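Local coordinates for Rep protein (Adeno-associated virus - 5, PDB 1M55) that probably nicks viral DNA at the replication origin as the metal-dependent endonuclease domain of a rolling-circle-type Rep protein, at residues Met1-Val9 against Asn142-Ile150. Sequence-based numbering, arbitrary orientation.
Sequences MATFYEVIV and NKVVDSGYI
F4 and V145 form the hydrogen-bonded pair of a short antiparallel ladder, in which strand 145-146 lies along strand 3-10 of the Rep nuclease domain's antiparallel sheet. Both backbone bonds of the pair are well formed: F4 N to V145 O is 2.7 Å (N-H...O 154°), and V145 N to F4 O is 3.0 Å (168°). T3 and D146 follow as a non-hydrogen-bonded pair, beyond which S147 N makes a weak bond to A2 O. Toward N142 the ladder gives way to a water that accepts from E6 N and is placed to donate to K143 O.

Side-chain contacts flank the backbone. V144 CG1 meets T3 CB at 3.6 Å, while its other methyl, CG2, lies 3.8 Å from Y5 CE2. The F4 ring turns its edge to S147 OG, 3.7 Å from CE1.

With CG anti to the backbone N, E6 extends to Y149, the last residue of the type I turn that begins at D146 and leads into the helix. E6 OE1 is hydrogen-bonded to T134, and OE2 also to ND1 of H91, which binds zinc with E82 and H89; E6, its side chain about 7 Å from a bound zinc ion, is thus second shell and, through Y149, ties strand 3-10 to the helix. Y149 OH donates to E6 OE2 at 2.9 Å, approaching 39° out of the carboxylate plane.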
loop_
_atom_site.group_PDB
_atom_site.type_symbol
_atom_site.label_atom_id
_atom_site.label_comp_id
_atom_site.label_asym_id
_atom_site.label_seq_id
_atom_site.Cartn_x
_atom_site.Cartn_y
_atom_site.Cartn_z
ATOM N N MET A 1 15.408 12.460 9.665
ATOM C CA MET A 1 13.973 12.289 9.463
ATOM C C MET A 1 13.555 10.861 9.801
ATOM O O MET A 1 14.406 9.993 10.010
ATOM C CB MET A 1 13.602 12.619 8.016
ATOM C CG MET A 1 14.033 14.008 7.577
ATOM S SD MET A 1 13.317 14.488 5.997
ATOM C CE MET A 1 11.939 15.512 6.567
ATOM N N ALA A 2 12.247 10.625 9.861
ATOM C CA ALA A 2 11.712 9.303 10.181
ATOM C C ALA A 2 12.100 8.263 9.129
ATOM O O ALA A 2 12.062 8.546 7.931
ATOM C CB ALA A 2 10.197 9.373 10.323
ATOM N N THR A 3 12.464 7.067 9.586
ATOM C CA THR A 3 12.861 5.973 8.699
ATOM C C THR A 3 11.738 4.945 8.504
ATOM O O THR A 3 11.000 4.631 9.445
ATOM C CB THR A 3 14.141 5.275 9.215
ATOM O OG1 THR A 3 13.934 4.793 10.550
ATOM C CG2 THR A 3 15.313 6.251 9.205
ATOM N N PHE A 4 11.649 4.394 7.295
ATOM C CA PHE A 4 10.609 3.431 6.937
ATOM C C PHE A 4 11.129 2.264 6.112
ATOM O O PHE A 4 12.146 2.375 5.425
ATOM C CB PHE A 4 9.536 4.108 6.064
ATOM C CG PHE A 4 8.877 5.297 6.695
ATOM C CD1 PHE A 4 9.509 6.536 6.707
ATOM C CD2 PHE A 4 7.624 5.180 7.280
ATOM C CE1 PHE A 4 8.900 7.641 7.298
ATOM C CE2 PHE A 4 7.007 6.275 7.871
ATOM C CZ PHE A 4 7.645 7.508 7.881
ATOM N N TYR A 5 10.405 1.152 6.179
ATOM C CA TYR A 5 10.694 -0.028 5.370
ATOM C C TYR A 5 9.624 0.087 4.290
ATOM O O TYR A 5 8.614 0.771 4.496
ATOM C CB TYR A 5 10.426 -1.328 6.138
ATOM C CG TYR A 5 11.447 -1.689 7.189
ATOM C CD1 TYR A 5 11.063 -1.908 8.508
ATOM C CD2 TYR A 5 12.793 -1.849 6.855
ATOM C CE1 TYR A 5 11.991 -2.287 9.474
ATOM C CE2 TYR A 5 13.729 -2.222 7.811
ATOM C CZ TYR A 5 13.324 -2.441 9.117
ATOM O OH TYR A 5 14.254 -2.809 10.063
ATOM N N GLU A 6 9.855 -0.528 3.132
ATOM C CA GLU A 6 8.857 -0.512 2.071
ATOM C C GLU A 6 8.537 -1.927 1.648
ATOM O O GLU A 6 9.433 -2.718 1.349
ATOM C CB GLU A 6 9.302 0.266 0.828
ATOM C CG GLU A 6 8.210 0.254 -0.264
ATOM C CD GLU A 6 8.634 0.887 -1.576
ATOM O OE1 GLU A 6 9.622 0.418 -2.178
ATOM O OE2 GLU A 6 7.956 1.835 -2.022
ATOM N N VAL A 7 7.253 -2.250 1.661
ATOM C CA VAL A 7 6.796 -3.555 1.227
ATOM C C VAL A 7 5.796 -3.285 0.114
ATOM O O VAL A 7 4.867 -2.487 0.285
ATOM C CB VAL A 7 6.108 -4.339 2.367
ATOM C CG1 VAL A 7 5.647 -5.697 1.859
ATOM C CG2 VAL A 7 7.064 -4.505 3.545
ATOM N N ILE A 8 6.037 -3.863 -1.056
ATOM C CA ILE A 8 5.113 -3.674 -2.162
ATOM C C ILE A 8 4.224 -4.907 -2.246
ATOM O O ILE A 8 4.717 -6.042 -2.264
ATOM C CB ILE A 8 5.843 -3.425 -3.502
ATOM C CG1 ILE A 8 6.578 -2.081 -3.445
ATOM C CG2 ILE A 8 4.837 -3.415 -4.660
ATOM C CD1 ILE A 8 7.389 -1.762 -4.689
ATOM N N VAL A 9 2.918 -4.677 -2.190
ATOM C CA VAL A 9 1.955 -5.759 -2.265
ATOM C C VAL A 9 1.158 -5.674 -3.563
ATOM O O VAL A 9 0.490 -4.672 -3.828
ATOM C CB VAL A 9 0.964 -5.733 -1.070
ATOM C CG1 VAL A 9 -0.015 -6.903 -1.171
ATOM C CG2 VAL A 9 1.718 -5.794 0.249
ATOM N N ASN A 142 17.483 -5.154 3.609
ATOM C CA ASN A 142 16.179 -4.516 3.476
ATOM C C ASN A 142 16.404 -3.012 3.409
ATOM O O ASN A 142 17.068 -2.433 4.271
ATOM C CB ASN A 142 15.288 -4.872 4.670
ATOM C CG ASN A 142 14.973 -6.351 4.738
ATOM O OD1 ASN A 142 14.658 -6.975 3.724
ATOM N ND2 ASN A 142 15.069 -6.927 5.931
ATOM N N LYS A 143 15.861 -2.386 2.373
ATOM C CA LYS A 143 16.021 -0.954 2.171
ATOM C C LYS A 143 15.304 -0.128 3.233
ATOM O O LYS A 143 14.208 -0.473 3.683
ATOM C CB LYS A 143 15.511 -0.562 0.780
ATOM C CG LYS A 143 15.913 0.831 0.306
ATOM C CD LYS A 143 15.267 1.147 -1.038
ATOM C CE LYS A 143 15.861 2.387 -1.681
ATOM N NZ LYS A 143 17.262 2.151 -2.130
ATOM N N VAL A 144 15.953 0.944 3.659
ATOM C CA VAL A 144 15.373 1.847 4.632
ATOM C C VAL A 144 15.388 3.208 3.962
ATOM O O VAL A 144 16.394 3.602 3.371
ATOM C CB VAL A 144 16.182 1.888 5.953
ATOM C CG1 VAL A 144 15.645 2.983 6.870
ATOM C CG2 VAL A 144 16.098 0.539 6.661
ATOM N N VAL A 145 14.253 3.892 3.995
ATOM C CA VAL A 145 14.136 5.214 3.394
ATOM C C VAL A 145 13.598 6.171 4.445
ATOM O O VAL A 145 13.058 5.737 5.464
ATOM C CB VAL A 145 13.161 5.210 2.183
ATOM C CG1 VAL A 145 13.671 4.285 1.091
ATOM C CG2 VAL A 145 11.757 4.798 2.622
ATOM N N ASP A 146 13.793 7.466 4.236
ATOM C CA ASP A 146 13.272 8.447 5.174
ATOM C C ASP A 146 12.036 9.110 4.571
ATOM O O ASP A 146 11.673 8.830 3.422
ATOM C CB ASP A 146 14.336 9.484 5.554
ATOM C CG ASP A 146 14.910 10.205 4.356
ATOM O OD1 ASP A 146 14.128 10.691 3.515
ATOM O OD2 ASP A 146 16.151 10.287 4.258
ATOM N N SER A 147 11.425 10.022 5.322
ATOM C CA SER A 147 10.215 10.721 4.890
ATOM C C SER A 147 10.295 11.379 3.516
ATOM O O SER A 147 9.286 11.453 2.808
ATOM C CB SER A 147 9.813 11.773 5.928
ATOM O OG SER A 147 9.772 11.201 7.225
ATOM N N GLY A 148 11.484 11.858 3.150
ATOM C CA GLY A 148 11.675 12.516 1.868
ATOM C C GLY A 148 11.279 11.677 0.666
ATOM O O GLY A 148 10.927 12.220 -0.385
ATOM N N TYR A 149 11.338 10.359 0.821
ATOM C CA TYR A 149 10.965 9.422 -0.237
ATOM C C TYR A 149 9.503 9.646 -0.652
ATOM O O TYR A 149 9.137 9.447 -1.813
ATOM C CB TYR A 149 11.165 7.992 0.274
ATOM C CG TYR A 149 10.816 6.877 -0.692
ATOM C CD1 TYR A 149 11.735 6.444 -1.648
ATOM C CD2 TYR A 149 9.601 6.192 -0.587
ATOM C CE1 TYR A 149 11.462 5.348 -2.473
ATOM C CE2 TYR A 149 9.315 5.093 -1.406
ATOM C CZ TYR A 149 10.253 4.678 -2.344
ATOM O OH TYR A 149 9.994 3.585 -3.144
ATOM N N ILE A 150 8.673 10.094 0.288
ATOM C CA ILE A 150 7.265 10.335 -0.006
ATOM C C ILE A 150 7.067 11.464 -1.030
ATOM O O ILE A 150 6.539 11.213 -2.118
ATOM C CB ILE A 150 6.442 10.549 1.300
ATOM C CG1 ILE A 150 6.470 9.258 2.129
ATOM C CG2 ILE A 150 5.012 10.960 0.976
ATOM C CD1 ILE A 150 5.957 9.406 3.552
HETATM O O HOH W 1 12.230 -2.126 2.809
#